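PDB 1HGX: hypoxanthine-guanine-xanthine phosphoribosyltransferase from Tritrichomonas foetus, which catalyses the magnesium-dependent transfer of a phosphoribosyl group from 5-phospho-alpha-D-ribose 1-diphosphate to hypoxanthine, guanine or xanthine, salvaging host purines for the parasite. Local coordinates for residues D9-L14 with I174-E179; C132-G137 with F150-R155; D37-M42 with D61-P66; M42-T47 with P66-C71. All blocks are in the same frame, centred on the assembly; numbering follows the deposited sequence.

Interaction 1: D9-L14 with I174-E179; sequences DLERVL and IGILKE
The side chains of R12 and I176 lie alongside each other on neighbouring antiparallel strands, 10-15 and 174-177, which join the two ends of the chain in a small three-stranded sheet completed by strand 157-158. This lies in the hood, the smaller lobe that closes over the purine in type I phosphoribosyltransferases. Backbone bonds tie the strands together, among them E11 N to I176 O (2.8 Å, nearly straight at 176°) and L14 N to I174 O (2.8 Å). The close packing centres on I176 and G175. CD1 of L10 reaches G175 CA at 3.5 Å, lying against a backbone that carries no side chain. CD2 of L14 meets I176 CD1 at 4.0 Å, while L14 rests on I157. The solvent side is polar: K178, itself exposed, lays its extended chain along the backbone of D9 and L10, and its NZ turns to D8 O, whereas the carboxylate of D9 bonds to Y168. R12 is exposed, yet its guanidinium is held by a salt bridge to E153. With CG placed between its backbone N and carbonyl carbon (chi1 57°), the extended R12 chain brings CZ to 3.4 Å from I176 CD1, which sits over the centre of one guanidinium face.

Interaction 2: C132-G137 with F150-R155; sequences CDKDIG and FVVENR. With 5GP (guanosine-5'-monophosphate), chain C.
The ammonium of K134 is gripped by three acceptors, one from the protein backbone and two from the bound nucleotide. NZ donates to R155 O at 3.1 Å, from above the carbonyl plane, and to both O6 (3.0 Å) and N7 (3.2 Å) of guanosine-5'-monophosphate. The chain leaves with CG anti to the backbone N (chi1 -171°), slants over N154 with CD 3.6 Å from N154 OD1, and bends at chi3 (-67°) toward the base. Behind it, strands 132-134 and 150-152 pair in parallel in the main phosphoribosyltransferase sheet; V152 N to D133 O (2.8 Å) and D135 N to V152 O are two of the rungs. CB and CG of K134 pack on CG1 of V152, on the face that also carries C132. Past the strands a water bridges D135 O and N154 N, and CG2 of I136 lies against the N154 amide; I136 also touches D106, the probable proton acceptor. Because O6 and N7 both accept from one ammonium, K134 reads the edge of a 6-oxopurine, consistent with the use of hypoxanthine, guanine and xanthine.

Interaction 3: D37-M42 with D61-P66; sequences DKNPVM and DFQLEP
This contact opens the beta-alpha-beta unit of strand 41-45, helix 50-57 and strand 65-72, where the two loops leading into the parallel strands run together. P40 O takes the backbone N of E65 at 2.8 Å in an almost straight bond (174°), and E65 O receives M42 N at 2.9 Å. Before the strands begin, a water bridges the two chain segments: it accepts from N39 N (2.8 Å) and donates to Q63 O (2.7 Å). On one side the amide of N39 crosses the Q63 chain obliquely. With CG anti to its backbone N (chi1 -174°), N39 brings ND2 to 3.6 Å from Q63 CG, and the two amide planes are 31° apart. The apolar side is built round P40 and L64. CD of P40 approaches the edge of the F62 ring at 4.3 Å from CE1, and CG of P40 lies near L64 CB. M42 crosses L64 at about a right angle, its CG 3.9 Å from L64 CD1. E65 sends its carboxylate to R96, which also donates to N39 O, whereas Q63 NE2 reaches H165 O of the second subunit. P40 and F62 pack against Y35 of helix 17-35, M42 touches both L57 of helix 50-57 and L99 of strand 97-102, and L64 and P66 meet R169 of the second subunit.

Interaction 4: M42-T47 with P66-C71; sequences MICVLT and PDYIIC
C44 and L46 both pack against Y68 on one side of the parallel pair 41-45 and 65-72, within the central sheet of the phosphoribosyltransferase fold. C44 brings CB to 3.6 Å from Y68 CD2; its SG, anti to the backbone N (chi1 171°), stands at the ring edge, 5.3 Å from the centroid. L46 leans at a slant against Y68, with CD1 3.7 Å from Y68 CB, and the same methyl touches CG1 of I70. On the other face, which D67 shares, the contacts are mostly aliphatic: I69 and V45 lie side by side, pointing the same way, with their CG2 atoms 3.8 Å apart, while I43 comes across I69 at an angle, CG2 to CG2. Strand 97-102 flanks V45, which packs on E102 of the GMP site. The backbone ladder includes C44 N to D67 O (2.9 Å) and L46 N to I69 O. At the dimer interface, T47 OG1 bonds to Y68 OH of the second subunit. Beyond L46 the ladder is prolonged by a water that donates to L46 O at 2.6 Å and accepts from C71 N at 2.9 Å.

How the interactions relate
Interactions 3 and 4 follow one another along the same two strands, 41-45 and 65-72, sharing M42 and P66, with centres 14 Å apart. Interaction 2 comes later in the chain and lies in the same mixed sheet, its centre 22 Å from that of interaction 4 and across the chain's centre. Interaction 1, which joins the two ends of the chain, encloses the other three in sequence. It belongs to the small antiparallel sheet, yet touches interaction 2 through salt bridges, among them E179 with R155, and through L14 packing on V152. The small sheet is thereby tied to the purine pocket, while, of the four, only interactions 3 and 4 meet the second subunit.

Interaction 1: D9-L14 with I174-E179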
loop_
_atom_site.group_PDB
_atom_site.type_symbol
_atom_site.label_atom_id
_atom_site.label_comp_id
_atom_site.label_asym_id
_atom_site.label_seq_id
_atom_site.Cartn_x
_atom_site.Cartn_y
_atom_site.Cartn_z
ATOM N N ASP A 9 -1.905 -12.797 -21.515
ATOM C CA ASP A 9 -1.469 -11.611 -22.247
ATOM C C ASP A 9 0.014 -11.342 -22.039
ATOM O O ASP A 9 0.554 -10.348 -22.526
ATOM C CB ASP A 9 -2.300 -10.397 -21.835
ATOM C CG ASP A 9 -3.770 -10.596 -22.096
ATOM O OD1 ASP A 9 -4.113 -11.113 -23.183
ATOM O OD2 ASP A 9 -4.585 -10.250 -21.217
ATOM N N LEU A 10 0.661 -12.225 -21.290
ATOM C CA LEU A 10 2.083 -12.111 -21.023
ATOM C C LEU A 10 2.802 -12.698 -22.209
ATOM O O LEU A 10 2.422 -13.758 -22.691
ATOM C CB LEU A 10 2.478 -12.920 -19.777
ATOM C CG LEU A 10 2.443 -12.269 -18.395
ATOM C CD1 LEU A 10 3.512 -11.197 -18.300
ATOM C CD2 LEU A 10 1.074 -11.677 -18.139
ATOM N N GLU A 11 3.792 -11.979 -22.721
ATOM C CA GLU A 11 4.588 -12.482 -23.825
ATOM C C GLU A 11 5.577 -13.438 -23.172
ATOM O O GLU A 11 5.939 -14.469 -23.742
ATOM C CB GLU A 11 5.329 -11.343 -24.522
ATOM C CG GLU A 11 6.308 -11.826 -25.576
ATOM C CD GLU A 11 7.059 -10.698 -26.224
ATOM O OE1 GLU A 11 6.409 -9.888 -26.911
ATOM O OE2 GLU A 11 8.295 -10.622 -26.050
ATOM N N ARG A 12 6.026 -13.064 -21.975
ATOM C CA ARG A 12 6.947 -13.867 -21.183
ATOM C C ARG A 12 7.175 -13.273 -19.807
ATOM O O ARG A 12 6.965 -12.080 -19.579
ATOM C CB ARG A 12 8.285 -14.082 -21.888
ATOM C CG ARG A 12 9.029 -12.842 -22.280
ATOM C CD ARG A 12 10.137 -13.270 -23.209
ATOM N NE ARG A 12 10.814 -12.162 -23.867
ATOM C CZ ARG A 12 11.823 -11.480 -23.334
ATOM N NH1 ARG A 12 12.274 -11.774 -22.117
ATOM N NH2 ARG A 12 12.433 -10.551 -24.051
ATOM N N VAL A 13 7.561 -14.138 -18.880
ATOM C CA VAL A 13 7.819 -13.750 -17.507
ATOM C C VAL A 13 9.293 -13.439 -17.391
ATOM O O VAL A 13 10.122 -14.160 -17.953
ATOM C CB VAL A 13 7.500 -14.906 -16.548
ATOM C CG1 VAL A 13 7.876 -14.537 -15.126
ATOM C CG2 VAL A 13 6.025 -15.277 -16.643
ATOM N N LEU A 14 9.613 -12.339 -16.719
ATOM C CA LEU A 14 10.996 -11.953 -16.509
ATOM C C LEU A 14 11.450 -12.444 -15.139
ATOM O O LEU A 14 12.570 -12.917 -14.982
ATOM C CB LEU A 14 11.158 -10.435 -16.606
ATOM C CG LEU A 14 10.862 -9.775 -17.959
ATOM C CD1 LEU A 14 11.150 -8.284 -17.864
ATOM C CD2 LEU A 14 11.710 -10.404 -19.066
ATOM N N ILE A 174 6.655 -10.424 -12.804
ATOM C CA ILE A 174 6.953 -9.215 -13.552
ATOM C C ILE A 174 7.161 -9.773 -14.964
ATOM O O ILE A 174 7.945 -10.700 -15.159
ATOM C CB ILE A 174 8.230 -8.538 -13.018
ATOM C CG1 ILE A 174 7.928 -7.856 -11.675
ATOM C CG2 ILE A 174 8.792 -7.552 -14.043
ATOM C CD1 ILE A 174 9.154 -7.349 -10.967
ATOM N N GLY A 175 6.419 -9.264 -15.935
ATOM C CA GLY A 175 6.558 -9.777 -17.284
ATOM C C GLY A 175 6.318 -8.726 -18.339
ATOM O O GLY A 175 6.001 -7.583 -18.019
ATOM N N ILE A 176 6.452 -9.133 -19.596
ATOM C CA ILE A 176 6.279 -8.251 -20.749
ATOM C C ILE A 176 4.874 -8.373 -21.314
ATOM O O ILE A 176 4.381 -9.483 -21.545
ATOM C CB ILE A 176 7.306 -8.611 -21.864
ATOM C CG1 ILE A 176 8.735 -8.344 -21.367
ATOM C CG2 ILE A 176 7.013 -7.836 -23.147
ATOM C CD1 ILE A 176 9.818 -8.893 -22.256
ATOM N N LEU A 177 4.239 -7.232 -21.544
ATOM C CA LEU A 177 2.890 -7.187 -22.099
ATOM C C LEU A 177 3.018 -7.523 -23.591
ATOM O O LEU A 177 3.892 -6.972 -24.271
ATOM C CB LEU A 177 2.322 -5.770 -21.923
ATOM C CG LEU A 177 0.833 -5.400 -21.993
ATOM C CD1 LEU A 177 0.581 -4.455 -23.141
ATOM C CD2 LEU A 177 -0.053 -6.625 -22.065
ATOM N N LYS A 178 2.202 -8.459 -24.078
ATOM C CA LYS A 178 2.228 -8.843 -25.494
ATOM C C LYS A 178 1.973 -7.626 -26.362
ATOM O O LYS A 178 1.235 -6.724 -25.967
ATOM C CB LYS A 178 1.128 -9.850 -25.817
ATOM C CG LYS A 178 1.415 -11.279 -25.480
ATOM C CD LYS A 178 0.238 -12.132 -25.911
ATOM C CE LYS A 178 0.408 -13.564 -25.463
ATOM N NZ LYS A 178 -0.719 -14.426 -25.900
ATOM N N GLU A 179 2.523 -7.639 -27.570
ATOM C CA GLU A 179 2.331 -6.542 -28.506
ATOM C C GLU A 179 0.877 -6.473 -28.954
ATOM O O GLU A 179 0.535 -5.727 -29.868
ATOM C CB GLU A 179 3.244 -6.716 -29.722
ATOM C CG GLU A 179 4.710 -6.502 -29.412
ATOM C CD GLU A 179 4.970 -5.144 -28.786
ATOM O OE1 GLU A 179 4.482 -4.131 -29.335
ATOM O OE2 GLU A 179 5.649 -5.089 -27.738
#

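Interaction 2: C132-G137 with F150-R155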
loop_
_atom_site.group_PDB
_atom_site.type_symbol
_atom_site.label_atom_id
_atom_site.label_comp_id
_atom_site.label_asym_id
_atom_site.label_seq_id
_atom_site.Cartn_x
_atom_site.Cartn_y
_atom_site.Cartn_z
ATOM N N CYS A 132 12.338 -1.631 -10.286
ATOM C CA CYS A 132 12.951 -1.856 -11.590
ATOM C C CYS A 132 13.572 -0.627 -12.203
ATOM O O CYS A 132 13.157 0.504 -11.938
ATOM C CB CYS A 132 11.922 -2.383 -12.605
ATOM S SG CYS A 132 11.237 -4.005 -12.292
ATOM N N ASP A 133 14.582 -0.865 -13.023
ATOM C CA ASP A 133 15.229 0.193 -13.773
ATOM C C ASP A 133 15.175 -0.302 -15.222
ATOM O O ASP A 133 15.743 -1.349 -15.540
ATOM C CB ASP A 133 16.678 0.388 -13.342
ATOM C CG ASP A 133 17.356 1.511 -14.096
ATOM O OD1 ASP A 133 16.648 2.384 -14.641
ATOM O OD2 ASP A 133 18.597 1.532 -14.136
ATOM N N LYS A 134 14.435 0.399 -16.074
ATOM C CA LYS A 134 14.326 0.007 -17.474
ATOM C C LYS A 134 15.604 0.400 -18.215
ATOM O O LYS A 134 16.017 1.552 -18.189
ATOM C CB LYS A 134 13.107 0.667 -18.124
ATOM C CG LYS A 134 12.820 0.135 -19.520
ATOM C CD LYS A 134 11.567 0.740 -20.131
ATOM C CE LYS A 134 10.322 0.321 -19.393
ATOM N NZ LYS A 134 9.095 0.659 -20.157
ATOM N N ASP A 135 16.259 -0.571 -18.833
ATOM C CA ASP A 135 17.488 -0.298 -19.563
ATOM C C ASP A 135 17.175 0.267 -20.944
ATOM O O ASP A 135 16.860 -0.477 -21.877
ATOM C CB ASP A 135 18.329 -1.569 -19.693
ATOM C CG ASP A 135 19.699 -1.314 -20.299
ATOM O OD1 ASP A 135 20.097 -0.136 -20.466
ATOM O OD2 ASP A 135 20.387 -2.309 -20.594
ATOM N N ILE A 136 17.250 1.589 -21.057
ATOM C CA ILE A 136 16.989 2.272 -22.313
ATOM C C ILE A 136 18.268 2.951 -22.801
ATOM O O ILE A 136 18.240 3.765 -23.722
ATOM C CB ILE A 136 15.870 3.326 -22.159
ATOM C CG1 ILE A 136 16.311 4.436 -21.204
ATOM C CG2 ILE A 136 14.604 2.667 -21.639
ATOM C CD1 ILE A 136 15.415 5.657 -21.228
ATOM N N GLY A 137 19.393 2.579 -22.203
ATOM C CA GLY A 137 20.658 3.177 -22.577
ATOM C C GLY A 137 20.854 4.427 -21.746
ATOM O O GLY A 137 20.498 4.447 -20.564
ATOM N N PHE A 150 15.718 -4.923 -9.907
ATOM C CA PHE A 150 16.095 -5.567 -11.164
ATOM C C PHE A 150 16.249 -4.576 -12.320
ATOM O O PHE A 150 15.570 -3.542 -12.372
ATOM C CB PHE A 150 14.996 -6.543 -11.621
ATOM C CG PHE A 150 14.497 -7.480 -10.555
ATOM C CD1 PHE A 150 15.164 -8.669 -10.282
ATOM C CD2 PHE A 150 13.330 -7.194 -9.861
ATOM C CE1 PHE A 150 14.668 -9.564 -9.334
ATOM C CE2 PHE A 150 12.830 -8.077 -8.916
ATOM C CZ PHE A 150 13.501 -9.264 -8.653
ATOM N N VAL A 151 17.108 -4.920 -13.269
ATOM C CA VAL A 151 17.270 -4.108 -14.461
ATOM C C VAL A 151 16.416 -4.844 -15.477
ATOM O O VAL A 151 16.575 -6.043 -15.697
ATOM C CB VAL A 151 18.720 -4.012 -14.906
ATOM C CG1 VAL A 151 18.802 -3.392 -16.307
ATOM C CG2 VAL A 151 19.488 -3.155 -13.903
ATOM N N VAL A 152 15.472 -4.122 -16.052
ATOM C CA VAL A 152 14.513 -4.680 -16.983
ATOM C C VAL A 152 14.766 -4.214 -18.424
ATOM O O VAL A 152 15.357 -3.163 -18.646
ATOM C CB VAL A 152 13.100 -4.301 -16.462
ATOM C CG1 VAL A 152 12.434 -3.260 -17.330
ATOM C CG2 VAL A 152 12.260 -5.533 -16.253
ATOM N N GLU A 153 14.359 -5.011 -19.406
ATOM C CA GLU A 153 14.575 -4.622 -20.794
ATOM C C GLU A 153 13.564 -3.584 -21.236
ATOM O O GLU A 153 12.520 -3.412 -20.604
ATOM C CB GLU A 153 14.532 -5.831 -21.721
ATOM C CG GLU A 153 13.268 -6.650 -21.592
ATOM C CD GLU A 153 13.369 -7.944 -22.326
ATOM O OE1 GLU A 153 14.141 -8.824 -21.877
ATOM O OE2 GLU A 153 12.690 -8.093 -23.347
ATOM N N ASN A 154 13.874 -2.917 -22.341
ATOM C CA ASN A 154 13.032 -1.864 -22.880
ATOM C C ASN A 154 11.721 -2.340 -23.503
ATOM O O ASN A 154 11.536 -2.253 -24.725
ATOM C CB ASN A 154 13.837 -1.041 -23.890
ATOM C CG ASN A 154 13.174 0.280 -24.236
ATOM O OD1 ASN A 154 12.147 0.650 -23.670
ATOM N ND2 ASN A 154 13.768 0.999 -25.169
ATOM N N ARG A 155 10.816 -2.834 -22.663
ATOM C CA ARG A 155 9.503 -3.308 -23.110
ATOM C C ARG A 155 8.491 -2.820 -22.072
ATOM O O ARG A 155 8.882 -2.303 -21.021
ATOM C CB ARG A 155 9.457 -4.843 -23.182
ATOM C CG ARG A 155 10.458 -5.507 -24.139
ATOM C CD ARG A 155 10.146 -5.237 -25.601
ATOM N NE ARG A 155 8.788 -5.651 -25.947
ATOM C CZ ARG A 155 8.419 -6.898 -26.237
ATOM N NH1 ARG A 155 9.306 -7.883 -26.231
ATOM N NH2 ARG A 155 7.145 -7.160 -26.484
HETATM P P 5GP C . 9.992 8.170 -16.526
HETATM O O1P 5GP C . 11.146 7.565 -15.826
HETATM O O2P 5GP C . 9.639 9.490 -16.000
HETATM O O3P 5GP C . 10.168 8.112 -17.989
HETATM O "O5'" 5GP C . 8.817 7.164 -16.335
HETATM C "C5'" 5GP C . 8.550 6.417 -15.156
HETATM C "C4'" 5GP C . 7.090 6.419 -14.940
HETATM O "O4'" 5GP C . 6.362 5.719 -15.963
HETATM C "C3'" 5GP C . 6.727 5.770 -13.641
HETATM O "O3'" 5GP C . 5.491 6.367 -13.263
HETATM C "C2'" 5GP C . 6.479 4.387 -14.102
HETATM O "O2'" 5GP C . 5.622 3.720 -13.188
HETATM C "C1'" 5GP C . 5.821 4.495 -15.478
HETATM N N9 5GP C . 6.299 3.369 -16.371
HETATM C C8 5GP C . 7.505 3.320 -17.054
HETATM N N7 5GP C . 7.706 2.205 -17.711
HETATM C C5 5GP C . 6.577 1.425 -17.449
HETATM C C6 5GP C . 6.313 0.064 -17.806
HETATM O O6 5GP C . 6.964 -0.651 -18.566
HETATM N N1 5GP C . 5.176 -0.441 -17.190
HETATM C C2 5GP C . 4.358 0.286 -16.329
HETATM N N2 5GP C . 3.237 -0.309 -15.915
HETATM N N3 5GP C . 4.580 1.586 -16.013
HETATM C C4 5GP C . 5.728 2.094 -16.580
HETATM O O HOH W 1 16.487 -3.296 -23.292
#

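Interaction 3: D37-M42 with D61-P66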
loop_
_atom_site.group_PDB
_atom_site.type_symbol
_atom_site.label_atom_id
_atom_site.label_comp_id
_atom_site.label_asym_id
_atom_site.label_seq_id
_atom_site.Cartn_x
_atom_site.Cartn_y
_atom_site.Cartn_z
ATOM N N ASP A 37 18.682 2.821 12.700
ATOM C CA ASP A 37 18.599 3.778 13.796
ATOM C C ASP A 37 18.266 5.185 13.324
ATOM O O ASP A 37 18.407 6.142 14.072
ATOM C CB ASP A 37 19.920 3.777 14.578
ATOM C CG ASP A 37 21.105 4.261 13.746
ATOM O OD1 ASP A 37 21.162 3.976 12.527
ATOM O OD2 ASP A 37 21.992 4.929 14.324
ATOM N N LYS A 38 17.741 5.299 12.112
ATOM C CA LYS A 38 17.445 6.604 11.552
ATOM C C LYS A 38 16.011 7.121 11.565
ATOM O O LYS A 38 15.786 8.283 11.213
ATOM C CB LYS A 38 18.011 6.682 10.137
ATOM C CG LYS A 38 19.531 6.758 10.108
ATOM C CD LYS A 38 20.057 6.947 8.695
ATOM C CE LYS A 38 21.563 7.152 8.701
ATOM N NZ LYS A 38 22.262 6.000 9.332
ATOM N N ASN A 39 15.053 6.293 11.986
ATOM C CA ASN A 39 13.636 6.684 12.004
ATOM C C ASN A 39 13.316 7.450 10.721
ATOM O O ASN A 39 12.870 8.600 10.753
ATOM C CB ASN A 39 13.320 7.560 13.218
ATOM C CG ASN A 39 11.842 7.866 13.337
ATOM O OD1 ASN A 39 11.453 8.916 13.842
ATOM N ND2 ASN A 39 11.006 6.952 12.853
ATOM N N PRO A 40 13.529 6.803 9.562
ATOM C CA PRO A 40 13.275 7.444 8.275
ATOM C C PRO A 40 11.833 7.560 7.843
ATOM O O PRO A 40 10.961 6.836 8.320
ATOM C CB PRO A 40 14.025 6.523 7.313
ATOM C CG PRO A 40 13.676 5.166 7.875
ATOM C CD PRO A 40 13.926 5.392 9.370
ATOM N N VAL A 41 11.601 8.475 6.909
ATOM C CA VAL A 41 10.293 8.654 6.308
ATOM C C VAL A 41 10.432 7.849 5.004
ATOM O O VAL A 41 11.275 8.151 4.158
ATOM C CB VAL A 41 9.999 10.137 5.981
ATOM C CG1 VAL A 41 8.638 10.264 5.306
ATOM C CG2 VAL A 41 10.021 10.971 7.256
ATOM N N MET A 42 9.660 6.781 4.883
ATOM C CA MET A 42 9.702 5.923 3.701
ATOM C C MET A 42 8.536 6.329 2.826
ATOM O O MET A 42 7.385 6.057 3.156
ATOM C CB MET A 42 9.511 4.467 4.106
ATOM C CG MET A 42 10.366 4.038 5.255
ATOM S SD MET A 42 11.920 3.489 4.659
ATOM C CE MET A 42 11.465 1.953 4.163
ATOM N N ASP A 61 12.356 -4.442 10.429
ATOM C CA ASP A 61 12.151 -4.580 11.859
ATOM C C ASP A 61 12.639 -3.398 12.697
ATOM O O ASP A 61 13.367 -3.583 13.666
ATOM C CB ASP A 61 12.829 -5.875 12.314
ATOM C CG ASP A 61 12.330 -6.362 13.653
ATOM O OD1 ASP A 61 11.137 -6.150 13.966
ATOM O OD2 ASP A 61 13.139 -6.967 14.392
ATOM N N PHE A 62 12.252 -2.185 12.318
ATOM C CA PHE A 62 12.649 -0.987 13.056
ATOM C C PHE A 62 11.621 0.128 12.883
ATOM O O PHE A 62 10.730 0.036 12.034
ATOM C CB PHE A 62 14.058 -0.518 12.659
ATOM C CG PHE A 62 14.254 -0.316 11.178
ATOM C CD1 PHE A 62 13.915 0.888 10.569
ATOM C CD2 PHE A 62 14.826 -1.319 10.397
ATOM C CE1 PHE A 62 14.146 1.092 9.209
ATOM C CE2 PHE A 62 15.061 -1.123 9.027
ATOM C CZ PHE A 62 14.721 0.085 8.435
ATOM N N GLN A 63 11.707 1.151 13.726
ATOM C CA GLN A 63 10.782 2.274 13.666
ATOM C C GLN A 63 11.016 3.085 12.393
ATOM O O GLN A 63 12.146 3.462 12.079
ATOM C CB GLN A 63 10.963 3.157 14.898
ATOM C CG GLN A 63 9.992 4.307 14.994
ATOM C CD GLN A 63 10.211 5.131 16.245
ATOM O OE1 GLN A 63 11.338 5.426 16.616
ATOM N NE2 GLN A 63 9.129 5.497 16.906
ATOM N N LEU A 64 9.942 3.336 11.657
ATOM C CA LEU A 64 9.999 4.100 10.411
ATOM C C LEU A 64 8.642 4.761 10.235
ATOM O O LEU A 64 7.652 4.299 10.790
ATOM C CB LEU A 64 10.312 3.170 9.233
ATOM C CG LEU A 64 9.376 1.990 8.955
ATOM C CD1 LEU A 64 8.239 2.383 8.014
ATOM C CD2 LEU A 64 10.200 0.866 8.357
ATOM N N GLU A 65 8.583 5.834 9.463
ATOM C CA GLU A 65 7.340 6.559 9.267
ATOM C C GLU A 65 6.910 6.513 7.811
ATOM O O GLU A 65 7.578 7.066 6.947
ATOM C CB GLU A 65 7.552 7.999 9.709
ATOM C CG GLU A 65 6.329 8.881 9.630
ATOM C CD GLU A 65 6.468 10.124 10.485
ATOM O OE1 GLU A 65 7.578 10.383 11.005
ATOM O OE2 GLU A 65 5.459 10.842 10.646
ATOM N N PRO A 66 5.814 5.817 7.509
ATOM C CA PRO A 66 5.387 5.756 6.113
ATOM C C PRO A 66 4.731 7.054 5.658
ATOM O O PRO A 66 4.151 7.786 6.462
ATOM C CB PRO A 66 4.348 4.621 6.111
ATOM C CG PRO A 66 4.663 3.822 7.329
ATOM C CD PRO A 66 5.007 4.909 8.334
HETATM O O HOH W 2 14.647 3.749 13.160
#

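Interaction 4: M42-T47 with P66-C71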
loop_
_atom_site.group_PDB
_atom_site.type_symbol
_atom_site.label_atom_id
_atom_site.label_comp_id
_atom_site.label_asym_id
_atom_site.label_seq_id
_atom_site.Cartn_x
_atom_site.Cartn_y
_atom_site.Cartn_z
ATOM N N MET A 42 9.660 6.781 4.883
ATOM C CA MET A 42 9.702 5.923 3.701
ATOM C C MET A 42 8.536 6.329 2.826
ATOM O O MET A 42 7.385 6.057 3.156
ATOM C CB MET A 42 9.511 4.467 4.106
ATOM C CG MET A 42 10.366 4.038 5.255
ATOM S SD MET A 42 11.920 3.489 4.659
ATOM C CE MET A 42 11.465 1.953 4.163
ATOM N N ILE A 43 8.838 6.941 1.698
ATOM C CA ILE A 43 7.818 7.414 0.788
ATOM C C ILE A 43 7.472 6.419 -0.293
ATOM O O ILE A 43 8.342 5.939 -1.008
ATOM C CB ILE A 43 8.261 8.722 0.118
ATOM C CG1 ILE A 43 8.563 9.775 1.186
ATOM C CG2 ILE A 43 7.202 9.199 -0.873
ATOM C CD1 ILE A 43 9.151 11.030 0.622
ATOM N N CYS A 44 6.192 6.107 -0.409
ATOM C CA CYS A 44 5.742 5.202 -1.444
ATOM C C CYS A 44 5.082 6.047 -2.540
ATOM O O CYS A 44 4.189 6.865 -2.259
ATOM C CB CYS A 44 4.724 4.211 -0.879
ATOM S SG CYS A 44 3.910 3.191 -2.120
ATOM N N VAL A 45 5.553 5.898 -3.773
ATOM C CA VAL A 45 4.959 6.624 -4.891
ATOM C C VAL A 45 3.834 5.717 -5.414
ATOM O O VAL A 45 4.081 4.692 -6.061
ATOM C CB VAL A 45 5.999 6.926 -5.999
ATOM C CG1 VAL A 45 5.337 7.706 -7.142
ATOM C CG2 VAL A 45 7.204 7.711 -5.411
ATOM N N LEU A 46 2.602 6.076 -5.066
ATOM C CA LEU A 46 1.419 5.301 -5.445
ATOM C C LEU A 46 1.119 5.458 -6.924
ATOM O O LEU A 46 1.448 6.491 -7.502
ATOM C CB LEU A 46 0.221 5.759 -4.628
ATOM C CG LEU A 46 0.339 5.543 -3.123
ATOM C CD1 LEU A 46 -0.681 6.403 -2.410
ATOM C CD2 LEU A 46 0.155 4.076 -2.798
ATOM N N THR A 47 0.517 4.454 -7.561
ATOM C CA THR A 47 0.091 3.196 -6.953
ATOM C C THR A 47 1.045 2.033 -7.195
ATOM O O THR A 47 1.252 1.207 -6.312
ATOM C CB THR A 47 -1.294 2.769 -7.539
ATOM O OG1 THR A 47 -2.287 3.726 -7.169
ATOM C CG2 THR A 47 -1.714 1.386 -7.068
ATOM N N PRO A 66 5.814 5.817 7.509
ATOM C CA PRO A 66 5.387 5.756 6.113
ATOM C C PRO A 66 4.731 7.054 5.658
ATOM O O PRO A 66 4.151 7.786 6.462
ATOM C CB PRO A 66 4.348 4.621 6.111
ATOM C CG PRO A 66 4.663 3.822 7.329
ATOM C CD PRO A 66 5.007 4.909 8.334
ATOM N N ASP A 67 4.864 7.350 4.371
ATOM C CA ASP A 67 4.224 8.510 3.781
ATOM C C ASP A 67 3.994 8.158 2.319
ATOM O O ASP A 67 4.620 7.242 1.786
ATOM C CB ASP A 67 5.054 9.777 3.938
ATOM C CG ASP A 67 4.186 11.036 3.977
ATOM O OD1 ASP A 67 3.038 11.029 3.471
ATOM O OD2 ASP A 67 4.657 12.047 4.530
ATOM N N TYR A 68 3.074 8.866 1.682
ATOM C CA TYR A 68 2.705 8.564 0.308
ATOM C C TYR A 68 2.606 9.786 -0.552
ATOM O O TYR A 68 2.245 10.859 -0.078
ATOM C CB TYR A 68 1.346 7.862 0.305
ATOM C CG TYR A 68 1.337 6.637 1.177
ATOM C CD1 TYR A 68 1.109 6.740 2.547
ATOM C CD2 TYR A 68 1.654 5.390 0.647
ATOM C CE1 TYR A 68 1.213 5.630 3.369
ATOM C CE2 TYR A 68 1.760 4.274 1.457
ATOM C CZ TYR A 68 1.544 4.402 2.817
ATOM O OH TYR A 68 1.705 3.309 3.633
ATOM N N ILE A 69 2.877 9.603 -1.833
ATOM C CA ILE A 69 2.793 10.699 -2.771
ATOM C C ILE A 69 2.181 10.210 -4.089
ATOM O O ILE A 69 2.360 9.056 -4.492
ATOM C CB ILE A 69 4.192 11.353 -2.992
ATOM C CG1 ILE A 69 4.037 12.732 -3.637
ATOM C CG2 ILE A 69 5.085 10.457 -3.854
ATOM C CD1 ILE A 69 5.308 13.559 -3.623
ATOM N N ILE A 70 1.354 11.062 -4.682
ATOM C CA ILE A 70 0.720 10.771 -5.954
ATOM C C ILE A 70 1.115 11.941 -6.855
ATOM O O ILE A 70 0.777 13.097 -6.574
ATOM C CB ILE A 70 -0.817 10.703 -5.820
ATOM C CG1 ILE A 70 -1.207 9.618 -4.812
ATOM C CG2 ILE A 70 -1.446 10.400 -7.174
ATOM C CD1 ILE A 70 -2.666 9.603 -4.461
ATOM N N CYS A 71 1.857 11.647 -7.912
ATOM C CA CYS A 71 2.317 12.676 -8.829
ATOM C C CYS A 71 2.497 12.107 -10.227
ATOM O O CYS A 71 2.366 10.903 -10.427
ATOM C CB CYS A 71 3.644 13.240 -8.328
ATOM S SG CYS A 71 4.913 11.992 -8.134
HETATM O O HOH W 3 2.302 8.843 -8.292
#